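Local structure of putative carboxylesterase (Lactobacillus plantarum WCFS1, 3BJR) at residues A[48-61]-A[120-134]. The protein probably hydrolyses carboxylic ester bonds, as a putative carboxylesterase of the alpha/beta-hydrolase type. Sequence-based numbering, arbitrary orientation.
Sequences TNLPAIIIVPGGSY and HIDPQQITPAGFSVG
V133 rests over one face of the Y61 ring, its CG2 4.2 Å from the ring centroid in a CH-pi contact 16° off the normal and offset toward the rim. From CB outward, V133 meets 48-61 at every carbon: CB faces CZ and OH of Y61, CG1 lies 3.8 Å from Y61 CE2, and, with CG1 anti to the carbonyl carbon, CG2 falls between backbone N and carbonyl carbon and also reaches the backbone N of S60 and CA of G58. With an alanine in place of Y61 the ring is gone, and V133 CB and CG2 would probably be left facing a gap on the side of H136 and I137. Behind this corner, strands 50-56 and 125-131 run parallel, their short axes at 25°, joined by alternating backbone bonds from A52 to F131; the bond from F131 N to V56 O is 2.9 Å long and comes nearly head-on to the carbonyl. These are neighbouring central strands of the alpha/beta-hydrolase sheet, and G130-F131-S132-V133-G134 fits the GxSxG nucleophile elbow, S132 having the positive phi (57°) of that strained strand-to-helix turn. A water links S132 OG, at 2.6 Å, to the backbone N of G59. G134 has no CB, which would clash with V56 O and P57 O; V56 CG1 comes within 3.8 Å of G134 CA. On one side of the sheet, facing helix 66-77, I53 CG2 meets A129 CB at 3.8 Å and I55 CD1 approaches F131 CE1 obliquely, while V56 O lies at the edge of the F131 ring. On the other side, under helix 100-114, A52 CB touches I121 CG2 and I54 CD1 touches I126 CG2. At the far end L50 bonds through N to H120 O and through O to D122 N, before the Asx turn in which D122 OD1 takes the N-H of Q124.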
ATOM      1  N   THR A  48       8.439 -18.634 -28.518  1.00 56.49           N
ATOM      2  CA  THR A  48       8.633 -18.372 -27.088  1.00 56.18           C
ATOM      3  C   THR A  48       7.411 -18.679 -26.150  1.00 54.38           C
ATOM      4  O   THR A  48       6.293 -18.983 -26.584  1.00 57.20           O
ATOM      5  CB  THR A  48       9.162 -16.944 -26.845  1.00 56.29           C
ATOM      6  OG1 THR A  48       8.145 -15.986 -27.177  1.00 57.10           O
ATOM      7  CG2 THR A  48      10.459 -16.727 -27.667  1.00 61.41           C
ATOM      8  N   ASN A  49       7.682 -18.589 -24.854  1.00 47.75           N
ATOM      9  CA  ASN A  49       6.787 -18.982 -23.806  1.00 42.15           C
ATOM     10  C   ASN A  49       6.309 -17.770 -23.036  1.00 38.41           C
ATOM     11  O   ASN A  49       7.056 -16.823 -22.854  1.00 36.38           O
ATOM     12  CB  ASN A  49       7.563 -19.925 -22.865  1.00 42.18           C
ATOM     13  CG  ASN A  49       7.550 -21.415 -23.316  1.00 48.92           C
ATOM     14  OD1 ASN A  49       6.937 -21.797 -24.331  1.00 47.75           O
ATOM     15  ND2 ASN A  49       8.204 -22.271 -22.510  1.00 56.35           N
ATOM     16  N   LEU A  50       5.079 -17.823 -22.544  1.00 34.44           N
ATOM     17  CA  LEU A  50       4.460 -16.708 -21.838  1.00 33.57           C
ATOM     18  C   LEU A  50       4.240 -16.950 -20.358  1.00 31.32           C
ATOM     19  O   LEU A  50       4.067 -18.072 -19.943  1.00 29.79           O
ATOM     20  CB  LEU A  50       3.084 -16.401 -22.465  1.00 32.99           C
ATOM     21  CG  LEU A  50       3.017 -15.950 -23.930  1.00 33.84           C
ATOM     22  CD1 LEU A  50       1.577 -15.752 -24.292  1.00 34.23           C
ATOM     23  CD2 LEU A  50       3.827 -14.670 -24.140  1.00 31.69           C
ATOM     24  N   PRO A  51       4.185 -15.881 -19.564  1.00 33.55           N
ATOM     25  CA  PRO A  51       3.825 -16.052 -18.157  1.00 35.27           C
ATOM     26  C   PRO A  51       2.370 -16.488 -18.084  1.00 33.07           C
ATOM     27  O   PRO A  51       1.617 -16.296 -19.033  1.00 30.79           O
ATOM     28  CB  PRO A  51       4.003 -14.660 -17.561  1.00 33.97           C
ATOM     29  CG  PRO A  51       3.943 -13.719 -18.724  1.00 38.57           C
ATOM     30  CD  PRO A  51       4.400 -14.473 -19.930  1.00 35.67           C
ATOM     31  N   ALA A  52       1.987 -17.109 -16.994  1.00 33.21           N
ATOM     32  CA  ALA A  52       0.633 -17.620 -16.849  1.00 31.65           C
ATOM     33  C   ALA A  52       0.067 -17.161 -15.501  1.00 33.59           C
ATOM     34  O   ALA A  52       0.772 -17.131 -14.488  1.00 33.81           O
ATOM     35  CB  ALA A  52       0.608 -19.132 -16.961  1.00 30.04           C
ATOM     36  N   ILE A  53      -1.208 -16.770 -15.509  1.00 34.57           N
ATOM     37  CA  ILE A  53      -1.936 -16.373 -14.306  1.00 33.77           C
ATOM     38  C   ILE A  53      -3.011 -17.422 -14.025  1.00 32.53           C
ATOM     39  O   ILE A  53      -3.670 -17.868 -14.948  1.00 31.95           O
ATOM     40  CB  ILE A  53      -2.644 -14.985 -14.469  1.00 34.72           C
ATOM     41  CG1 ILE A  53      -1.614 -13.872 -14.570  1.00 36.19           C
ATOM     42  CG2 ILE A  53      -3.457 -14.648 -13.191  1.00 33.91           C
ATOM     43  CD1 ILE A  53      -0.986 -13.509 -13.167  1.00 44.84           C
ATOM     44  N   ILE A  54      -3.191 -17.798 -12.760  1.00 32.67           N
ATOM     45  CA  ILE A  54      -4.315 -18.668 -12.347  1.00 31.94           C
ATOM     46  C   ILE A  54      -5.166 -17.835 -11.382  1.00 32.82           C
ATOM     47  O   ILE A  54      -4.753 -17.573 -10.262  1.00 33.65           O
ATOM     48  CB  ILE A  54      -3.924 -19.982 -11.577  1.00 31.52           C
ATOM     49  CG1 ILE A  54      -2.859 -20.823 -12.344  1.00 34.30           C
ATOM     50  CG2 ILE A  54      -5.236 -20.787 -11.227  1.00 30.78           C
ATOM     51  CD1 ILE A  54      -2.111 -21.867 -11.480  1.00 30.15           C
ATOM     52  N   ILE A  55      -6.331 -17.406 -11.837  1.00 29.69           N
ATOM     53  CA  ILE A  55      -7.268 -16.609 -11.040  1.00 29.34           C
ATOM     54  C   ILE A  55      -7.975 -17.528 -10.052  1.00 30.36           C
ATOM     55  O   ILE A  55      -8.529 -18.550 -10.460  1.00 30.01           O
ATOM     56  CB  ILE A  55      -8.328 -15.915 -11.946  1.00 29.20           C
ATOM     57  CG1 ILE A  55      -7.668 -15.008 -12.996  1.00 31.86           C
ATOM     58  CG2 ILE A  55      -9.480 -15.129 -11.112  1.00 25.60           C
ATOM     59  CD1 ILE A  55      -7.014 -13.762 -12.470  1.00 24.84           C
ATOM     60  N   VAL A  56      -7.863 -17.234  -8.753  1.00 30.82           N
ATOM     61  CA  VAL A  56      -8.576 -17.986  -7.701  1.00 30.42           C
ATOM     62  C   VAL A  56      -9.669 -16.998  -7.227  1.00 30.61           C
ATOM     63  O   VAL A  56      -9.390 -16.019  -6.497  1.00 30.59           O
ATOM     64  CB  VAL A  56      -7.660 -18.466  -6.585  1.00 31.70           C
ATOM     65  CG1 VAL A  56      -8.446 -19.344  -5.610  1.00 27.79           C
ATOM     66  CG2 VAL A  56      -6.451 -19.225  -7.187  1.00 34.28           C
ATOM     67  N   PRO A  57     -10.903 -17.185  -7.714  1.00 29.33           N
ATOM     68  CA  PRO A  57     -11.928 -16.195  -7.440  1.00 32.05           C
ATOM     69  C   PRO A  57     -12.543 -16.268  -6.035  1.00 33.69           C
ATOM     70  O   PRO A  57     -12.097 -17.077  -5.180  1.00 37.51           O
ATOM     71  CB  PRO A  57     -12.966 -16.485  -8.530  1.00 32.06           C
ATOM     72  CG  PRO A  57     -12.837 -17.894  -8.766  1.00 31.97           C
ATOM     73  CD  PRO A  57     -11.427 -18.276  -8.567  1.00 30.67           C
ATOM     74  N   GLY A  58     -13.515 -15.377  -5.804  1.00 32.80           N
ATOM     75  CA  GLY A  58     -14.239 -15.305  -4.576  1.00 29.44           C
ATOM     76  C   GLY A  58     -15.408 -16.227  -4.633  1.00 32.49           C
ATOM     77  O   GLY A  58     -15.422 -17.194  -5.412  1.00 33.04           O
ATOM     78  N   GLY A  59     -16.442 -15.904  -3.855  1.00 33.00           N
ATOM     79  CA  GLY A  59     -17.656 -16.706  -3.838  1.00 31.21           C
ATOM     80  C   GLY A  59     -18.075 -17.261  -2.496  1.00 31.62           C
ATOM     81  O   GLY A  59     -19.041 -18.027  -2.438  1.00 32.77           O
ATOM     82  N   SER A  60     -17.359 -16.892  -1.423  1.00 32.99           N
ATOM     83  CA  SER A  60     -17.697 -17.303  -0.034  1.00 34.47           C
ATOM     84  C   SER A  60     -17.739 -18.801   0.184  1.00 33.09           C
ATOM     85  O   SER A  60     -18.300 -19.251   1.175  1.00 35.28           O
ATOM     86  CB  SER A  60     -19.050 -16.702   0.418  1.00 30.09           C
ATOM     87  OG  SER A  60     -18.962 -15.316   0.309  1.00 37.78           O
ATOM     88  N   TYR A  61     -17.131 -19.557  -0.737  1.00 34.26           N
ATOM     89  CA  TYR A  61     -17.114 -21.026  -0.722  1.00 34.31           C
ATOM     90  C   TYR A  61     -18.488 -21.606  -0.959  1.00 31.60           C
ATOM     91  O   TYR A  61     -18.678 -22.787  -0.736  1.00 32.27           O
ATOM     92  CB  TYR A  61     -16.480 -21.638   0.554  1.00 34.15           C
ATOM     93  CG  TYR A  61     -15.106 -21.086   0.831  1.00 34.74           C
ATOM     94  CD1 TYR A  61     -14.014 -21.456   0.051  1.00 33.94           C
ATOM     95  CD2 TYR A  61     -14.903 -20.156   1.847  1.00 30.27           C
ATOM     96  CE1 TYR A  61     -12.736 -20.878   0.279  1.00 38.58           C
ATOM     97  CE2 TYR A  61     -13.665 -19.625   2.085  1.00 41.70           C
ATOM     98  CZ  TYR A  61     -12.585 -19.990   1.306  1.00 37.71           C
ATOM     99  OH  TYR A  61     -11.374 -19.416   1.572  1.00 37.86           O
ATOM    100  N   HIS A 120       2.462 -23.237 -24.185  1.00 25.09           N
ATOM    101  CA  HIS A 120       3.364 -22.099 -24.317  1.00 27.52           C
ATOM    102  C   HIS A 120       3.522 -21.296 -23.083  1.00 28.70           C
ATOM    103  O   HIS A 120       3.534 -20.079 -23.140  1.00 31.14           O
ATOM    104  CB  HIS A 120       2.925 -21.194 -25.466  1.00 30.82           C
ATOM    105  CG  HIS A 120       2.825 -21.918 -26.760  1.00 23.12           C
ATOM    106  ND1 HIS A 120       1.618 -22.180 -27.368  1.00 36.78           N
ATOM    107  CD2 HIS A 120       3.772 -22.503 -27.527  1.00 28.78           C
ATOM    108  CE1 HIS A 120       1.831 -22.855 -28.476  1.00 24.01           C
ATOM    109  NE2 HIS A 120       3.128 -23.072 -28.593  1.00 28.87           N
ATOM    110  N   ILE A 121       3.615 -22.001 -21.965  1.00 28.80           N
ATOM    111  CA  ILE A 121       3.795 -21.410 -20.676  1.00 28.59           C
ATOM    112  C   ILE A 121       5.265 -21.501 -20.274  1.00 29.88           C
ATOM    113  O   ILE A 121       5.910 -22.514 -20.401  1.00 32.58           O
ATOM    114  CB  ILE A 121       2.910 -22.114 -19.598  1.00 27.74           C
ATOM    115  CG1 ILE A 121       1.411 -21.909 -19.894  1.00 32.58           C
ATOM    116  CG2 ILE A 121       3.256 -21.651 -18.194  1.00 30.00           C
ATOM    117  CD1 ILE A 121       0.503 -22.674 -18.971  1.00 25.76           C
ATOM    118  N   ASP A 122       5.772 -20.420 -19.742  1.00 34.47           N
ATOM    119  CA  ASP A 122       7.072 -20.393 -19.167  1.00 32.42           C
ATOM    120  C   ASP A 122       6.834 -21.011 -17.780  1.00 33.71           C
ATOM    121  O   ASP A 122       6.188 -20.395 -16.928  1.00 31.61           O
ATOM    122  CB  ASP A 122       7.539 -18.961 -19.068  1.00 33.03           C
ATOM    123  CG  ASP A 122       8.878 -18.834 -18.409  1.00 32.46           C
ATOM    124  OD1 ASP A 122       9.268 -19.752 -17.655  1.00 29.17           O
ATOM    125  OD2 ASP A 122       9.522 -17.799 -18.625  1.00 29.57           O
ATOM    126  N   PRO A 123       7.413 -22.201 -17.517  1.00 33.20           N
ATOM    127  CA  PRO A 123       7.094 -22.868 -16.238  1.00 32.41           C
ATOM    128  C   PRO A 123       7.701 -22.177 -15.028  1.00 33.25           C
ATOM    129  O   PRO A 123       7.431 -22.585 -13.899  1.00 33.50           O
ATOM    130  CB  PRO A 123       7.678 -24.275 -16.409  1.00 32.56           C
ATOM    131  CG  PRO A 123       8.825 -24.096 -17.381  1.00 33.56           C
ATOM    132  CD  PRO A 123       8.432 -22.934 -18.293  1.00 32.62           C
ATOM    133  N   GLN A 124       8.512 -21.145 -15.240  1.00 32.58           N
ATOM    134  CA  GLN A 124       9.051 -20.356 -14.126  1.00 33.09           C
ATOM    135  C   GLN A 124       8.319 -19.053 -13.906  1.00 32.70           C
ATOM    136  O   GLN A 124       8.779 -18.204 -13.124  1.00 31.29           O
ATOM    137  CB  GLN A 124      10.522 -20.077 -14.364  1.00 36.38           C
ATOM    138  CG  GLN A 124      11.299 -21.385 -14.291  1.00 50.99           C
ATOM    139  CD  GLN A 124      12.685 -21.258 -14.832  1.00 63.45           C
ATOM    140  OE1 GLN A 124      13.374 -20.265 -14.582  1.00 70.79           O
ATOM    141  NE2 GLN A 124      13.107 -22.266 -15.597  1.00 73.78           N
ATOM    142  N   GLN A 125       7.169 -18.885 -14.550  0.50 30.41           N
ATOM    143  CA  GLN A 125       6.400 -17.667 -14.390  0.50 31.14           C
ATOM    144  C   GLN A 125       4.905 -18.009 -14.287  0.50 32.12           C
ATOM    145  O   GLN A 125       4.089 -17.500 -15.051  0.50 31.56           O
ATOM    146  CB  GLN A 125       6.682 -16.686 -15.537  0.50 31.18           C
ATOM    147  CG  GLN A 125       8.143 -16.365 -15.790  0.50 30.19           C
ATOM    148  CD  GLN A 125       8.842 -15.575 -14.704  0.50 27.63           C
ATOM    149  OE1 GLN A 125       8.221 -15.019 -13.803  0.50 33.39           O
ATOM    150  NE2 GLN A 125      10.165 -15.500 -14.811  0.50 27.67           N
ATOM    151  N   ILE A 126       4.588 -18.885 -13.329  1.00 32.29           N
ATOM    152  CA  ILE A 126       3.237 -19.289 -12.985  1.00 34.06           C
ATOM    153  C   ILE A 126       2.850 -18.575 -11.675  1.00 35.61           C
ATOM    154  O   ILE A 126       3.475 -18.765 -10.646  1.00 35.26           O
ATOM    155  CB  ILE A 126       3.097 -20.805 -12.842  1.00 36.00           C
ATOM    156  CG1 ILE A 126       3.333 -21.442 -14.207  1.00 33.76           C
ATOM    157  CG2 ILE A 126       1.671 -21.156 -12.315  1.00 36.99           C
ATOM    158  CD1 ILE A 126       3.691 -22.878 -14.234  1.00 24.65           C
ATOM    159  N   THR A 127       1.817 -17.726 -11.762  1.00 37.94           N
ATOM    160  CA  THR A 127       1.372 -16.857 -10.685  1.00 36.27           C
ATOM    161  C   THR A 127      -0.108 -16.985 -10.354  1.00 35.40           C
ATOM    162  O   THR A 127      -0.954 -16.587 -11.147  1.00 33.94           O
ATOM    163  CB  THR A 127       1.574 -15.393 -11.096  1.00 37.61           C
ATOM    164  OG1 THR A 127       2.944 -15.208 -11.473  1.00 35.86           O
ATOM    165  CG2 THR A 127       1.181 -14.446  -9.977  1.00 35.93           C
ATOM    166  N   PRO A 128      -0.421 -17.593  -9.201  1.00 32.18           N
ATOM    167  CA  PRO A 128      -1.776 -17.558  -8.691  1.00 32.15           C
ATOM    168  C   PRO A 128      -2.152 -16.135  -8.247  1.00 31.88           C
ATOM    169  O   PRO A 128      -1.354 -15.497  -7.583  1.00 31.23           O
ATOM    170  CB  PRO A 128      -1.709 -18.471  -7.453  1.00 27.00           C
ATOM    171  CG  PRO A 128      -0.530 -19.329  -7.655  1.00 28.71           C
ATOM    172  CD  PRO A 128       0.454 -18.415  -8.341  1.00 35.61           C
ATOM    173  N   ALA A 129      -3.364 -15.688  -8.622  1.00 31.83           N
ATOM    174  CA  ALA A 129      -3.943 -14.400  -8.304  1.00 30.11           C
ATOM    175  C   ALA A 129      -5.286 -14.657  -7.616  1.00 33.14           C
ATOM    176  O   ALA A 129      -6.273 -15.076  -8.247  1.00 30.36           O
ATOM    177  CB  ALA A 129      -4.120 -13.583  -9.578  1.00 29.97           C
ATOM    178  N   GLY A 130      -5.310 -14.435  -6.302  1.00 33.04           N
ATOM    179  CA  GLY A 130      -6.477 -14.703  -5.464  1.00 34.29           C
ATOM    180  C   GLY A 130      -7.248 -13.460  -5.100  1.00 33.50           C
ATOM    181  O   GLY A 130      -6.670 -12.416  -4.760  1.00 31.09           O
ATOM    182  N   PHE A 131      -8.559 -13.575  -5.220  1.00 31.96           N
ATOM    183  CA  PHE A 131      -9.522 -12.509  -4.944  1.00 32.95           C
ATOM    184  C   PHE A 131     -10.564 -12.865  -3.880  1.00 33.27           C
ATOM    185  O   PHE A 131     -11.095 -13.959  -3.905  1.00 35.52           O
ATOM    186  CB  PHE A 131     -10.213 -12.167  -6.233  1.00 31.57           C
ATOM    187  CG  PHE A 131      -9.271 -11.646  -7.297  1.00 34.65           C
ATOM    188  CD1 PHE A 131      -8.547 -12.521  -8.103  1.00 38.75           C
ATOM    189  CD2 PHE A 131      -9.106 -10.300  -7.486  1.00 38.00           C
ATOM    190  CE1 PHE A 131      -7.680 -12.047  -9.064  1.00 32.22           C
ATOM    191  CE2 PHE A 131      -8.269  -9.825  -8.453  1.00 35.77           C
ATOM    192  CZ  PHE A 131      -7.550 -10.705  -9.250  1.00 34.07           C
ATOM    193  N   SER A 132     -10.851 -11.939  -2.948  1.00 35.69           N
ATOM    194  CA  SER A 132     -11.838 -12.174  -1.904  1.00 35.15           C
ATOM    195  C   SER A 132     -11.383 -13.438  -1.165  1.00 34.55           C
ATOM    196  O   SER A 132     -10.204 -13.539  -0.835  1.00 36.97           O
ATOM    197  CB  SER A 132     -13.261 -12.244  -2.487  1.00 36.18           C
ATOM    198  OG  SER A 132     -14.223 -12.479  -1.487  1.00 43.14           O
ATOM    199  N   VAL A 133     -12.250 -14.415  -0.921  1.00 33.50           N
ATOM    200  CA  VAL A 133     -11.821 -15.622  -0.211  1.00 31.42           C
ATOM    201  C   VAL A 133     -10.694 -16.352  -0.946  1.00 30.17           C
ATOM    202  O   VAL A 133      -9.839 -16.910  -0.324  1.00 29.96           O
ATOM    203  CB  VAL A 133     -12.990 -16.591   0.107  1.00 32.64           C
ATOM    204  CG1 VAL A 133     -13.972 -15.965   1.084  1.00 29.11           C
ATOM    205  CG2 VAL A 133     -13.675 -17.003  -1.157  1.00 28.50           C
ATOM    206  N   GLY A 134     -10.657 -16.292  -2.272  1.00 28.21           N
ATOM    207  CA  GLY A 134      -9.535 -16.846  -3.007  1.00 30.65           C
ATOM    208  C   GLY A 134      -8.189 -16.222  -2.603  1.00 31.38           C
ATOM    209  O   GLY A 134      -7.182 -16.832  -2.797  1.00 31.62           O
TER
HETATM  210  O   HOH W   1     -16.230 -14.050  -1.366  1.00 31.21           O